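Local coordinates for protein putative transcriptional regulator (Clostridium difficile, PDB 3QI7) that is of uncharacterised function but has a periplasmic-binding-protein-like fold, and may be a lipoprotein that binds a small ligand such as a sugar, at residues A[224-229]-A[296-301]. Residues are numbered along the deposited sequence; the frame is centred on the assembly and turned at random.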
ATOM      1  N   GLY A 224      -6.978  14.976  27.297  1.00 32.01           N
ATOM      2  CA  GLY A 224      -8.266  14.294  27.239  1.00 32.71           C
ATOM      3  C   GLY A 224      -8.214  13.288  26.091  1.00 31.36           C
ATOM      4  O   GLY A 224      -7.214  13.198  25.345  1.00 31.45           O
ATOM      5  N   LYS A 225      -9.288  12.532  25.945  1.00 28.85           N
ATOM      6  CA  LYS A 225      -9.286  11.390  25.056  1.00 29.89           C
ATOM      7  C   LYS A 225      -9.359  11.749  23.573  1.00 27.60           C
ATOM      8  O   LYS A 225      -9.092  10.882  22.729  1.00 26.34           O
ATOM      9  CB  LYS A 225     -10.421  10.429  25.435  1.00 31.31           C
ATOM     10  CG  LYS A 225     -11.789  10.990  25.148  1.00 36.99           C
ATOM     11  CD  LYS A 225     -12.910  10.071  25.632  1.00 41.40           C
ATOM     12  CE  LYS A 225     -14.276  10.648  25.224  1.00 45.18           C
ATOM     13  NZ  LYS A 225     -14.304  11.227  23.843  1.00 43.09           N
ATOM     14  N   ASP A 226      -9.735  12.990  23.226  1.00 26.42           N
ATOM     15  CA  ASP A 226      -9.871  13.348  21.808  1.00 27.78           C
ATOM     16  C   ASP A 226      -8.547  13.797  21.217  1.00 27.86           C
ATOM     17  O   ASP A 226      -8.354  14.972  20.853  1.00 29.28           O
ATOM     18  CB  ASP A 226     -10.947  14.399  21.564  1.00 29.55           C
ATOM     19  CG  ASP A 226     -12.347  13.914  21.938  1.00 33.01           C
ATOM     20  OD1 ASP A 226     -12.606  12.702  21.926  1.00 29.81           O
ATOM     21  OD2 ASP A 226     -13.192  14.772  22.234  1.00 39.41           O
ATOM     22  N   ILE A 227      -7.646  12.827  21.108  1.00 26.80           N
ATOM     23  CA  ILE A 227      -6.361  13.004  20.432  1.00 26.40           C
ATOM     24  C   ILE A 227      -6.198  11.863  19.460  1.00 25.01           C
ATOM     25  O   ILE A 227      -6.764  10.788  19.667  1.00 25.17           O
ATOM     26  CB  ILE A 227      -5.180  13.028  21.445  1.00 25.52           C
ATOM     27  CG1 ILE A 227      -5.020  11.672  22.182  1.00 27.59           C
ATOM     28  CG2 ILE A 227      -5.406  14.181  22.449  1.00 26.84           C
ATOM     29  CD1 ILE A 227      -3.978  11.638  23.349  1.00 30.83           C
ATOM     30  N   ASN A 228      -5.434  12.099  18.397  1.00 22.13           N
ATOM     31  CA  ASN A 228      -5.028  11.031  17.484  1.00 22.58           C
ATOM     32  C   ASN A 228      -3.657  10.501  17.839  1.00 23.51           C
ATOM     33  O   ASN A 228      -2.709  11.279  18.030  1.00 22.68           O
ATOM     34  CB  ASN A 228      -5.001  11.495  16.026  1.00 22.26           C
ATOM     35  CG  ASN A 228      -4.768  10.343  15.056  1.00 19.54           C
ATOM     36  OD1 ASN A 228      -5.630   9.495  14.924  1.00 22.57           O
ATOM     37  ND2 ASN A 228      -3.578  10.272  14.438  1.00 17.61           N
ATOM     38  N   VAL A 229      -3.527   9.170  17.891  1.00 20.30           N
ATOM     39  CA  VAL A 229      -2.233   8.570  18.191  1.00 20.66           C
ATOM     40  C   VAL A 229      -1.762   7.787  16.955  1.00 20.23           C
ATOM     41  O   VAL A 229      -2.516   7.018  16.344  1.00 20.46           O
ATOM     42  CB  VAL A 229      -2.296   7.674  19.447  1.00 20.27           C
ATOM     43  CG1 VAL A 229      -0.932   6.927  19.689  1.00 24.07           C
ATOM     44  CG2 VAL A 229      -2.715   8.479  20.683  1.00 22.28           C
ATOM     45  N   SER A 296     -17.100   3.477  17.768  1.00 28.50           N
ATOM     46  CA  SER A 296     -17.584   3.997  16.482  1.00 29.98           C
ATOM     47  C   SER A 296     -17.058   5.417  16.216  1.00 27.74           C
ATOM     48  O   SER A 296     -16.973   6.265  17.110  1.00 28.36           O
ATOM     49  CB  SER A 296     -19.117   3.938  16.392  1.00 33.38           C
ATOM     50  OG  SER A 296     -19.536   2.578  16.191  1.00 38.98           O
ATOM     51  N   ASN A 297     -16.671   5.628  14.968  1.00 26.55           N
ATOM     52  CA  ASN A 297     -16.094   6.859  14.496  1.00 25.75           C
ATOM     53  C   ASN A 297     -14.767   7.257  15.183  1.00 27.50           C
ATOM     54  O   ASN A 297     -14.387   8.411  15.111  1.00 26.71           O
ATOM     55  CB  ASN A 297     -17.134   7.973  14.535  1.00 28.96           C
ATOM     56  CG  ASN A 297     -18.406   7.627  13.719  1.00 33.23           C
ATOM     57  OD1 ASN A 297     -19.469   7.370  14.284  1.00 47.40           O
ATOM     58  ND2 ASN A 297     -18.287   7.612  12.400  1.00 43.62           N
ATOM     59  N   ARG A 298     -14.054   6.288  15.786  1.00 24.85           N
ATOM     60  CA  ARG A 298     -12.735   6.526  16.404  1.00 22.35           C
ATOM     61  C   ARG A 298     -11.536   5.930  15.663  1.00 21.89           C
ATOM     62  O   ARG A 298     -10.393   6.297  15.936  1.00 22.79           O
ATOM     63  CB  ARG A 298     -12.748   5.980  17.836  1.00 23.51           C
ATOM     64  CG  ARG A 298     -13.896   6.501  18.706  1.00 26.83           C
ATOM     65  CD  ARG A 298     -13.884   8.017  18.806  1.00 27.57           C
ATOM     66  NE  ARG A 298     -12.946   8.507  19.815  1.00 30.34           N
ATOM     67  CZ  ARG A 298     -12.823   9.782  20.167  1.00 28.63           C
ATOM     68  NH1 ARG A 298     -13.529  10.729  19.544  1.00 26.34           N
ATOM     69  NH2 ARG A 298     -11.962  10.119  21.121  1.00 28.54           N
ATOM     70  N   LEU A 299     -11.796   5.081  14.673  1.00 21.07           N
ATOM     71  CA  LEU A 299     -10.767   4.220  14.055  1.00 21.64           C
ATOM     72  C   LEU A 299     -10.970   4.259  12.560  1.00 20.49           C
ATOM     73  O   LEU A 299     -12.119   4.108  12.069  1.00 20.08           O
ATOM     74  CB  LEU A 299     -10.912   2.760  14.536  1.00 20.21           C
ATOM     75  CG  LEU A 299     -10.890   2.481  16.025  1.00 24.15           C
ATOM     76  CD1 LEU A 299     -11.291   1.038  16.348  1.00 18.96           C
ATOM     77  CD2 LEU A 299      -9.496   2.826  16.638  1.00 17.78           C
ATOM     78  N   GLY A 300      -9.888   4.511  11.831  1.00 21.07           N
ATOM     79  CA  GLY A 300      -9.960   4.597  10.378  1.00 20.00           C
ATOM     80  C   GLY A 300      -8.921   3.796   9.607  1.00 21.60           C
ATOM     81  O   GLY A 300      -8.058   3.102  10.170  1.00 20.45           O
ATOM     82  N   GLY A 301      -9.000   3.930   8.285  1.00 21.16           N
ATOM     83  CA  GLY A 301      -8.121   3.204   7.380  1.00 21.43           C
ATOM     84  C   GLY A 301      -8.453   3.517   5.924  1.00 20.47           C
ATOM     85  O   GLY A 301      -8.940   4.616   5.609  1.00 21.49           O
TER
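R298 brings the terminal nitrogens of its guanidinium group against one carboxylate oxygen of D226, forming a salt bridge at the protein surface. R298 NH2 makes the stronger bond, 2.8 Å to D226 OD1 with an N-H...O angle of 151°, received on the anti lone pair of that oxygen. From R298 NH1 to D226 OD1 the distance is 3.2 Å and the bond is weak, so the bridge is lopsided and not a paired, two-oxygen one; the 63° between carboxylate and guanidinium planes agrees with this. D226 OD1 also accepts K225 NZ at 3.0 Å, met on the syn side but out of the carboxylate plane. K225 NZ and R298 NH2 come within 3.8 Å of each other, a like-charge approach that the shared carboxylate would be expected to offset. K225 reaches this point by a bend at its last torsion (chi4 41°). D226 is the centre of an inverse gamma turn, closed by a weak 2.9 Å bond from I227 N to K225 O, between helix 203-223 and strand 228-231, an edge strand of the three-stranded parallel sheet in this periplasmic-binding-protein-like fold. R298 lies in the loop before strand 300-301, which belongs to the other sheet. Its chain, bent at chi2 and chi3, crosses D226 at about a right angle, and NH2 gives a further hydrogen bond to K248 O, giving the guanidinium a second tether beyond D226.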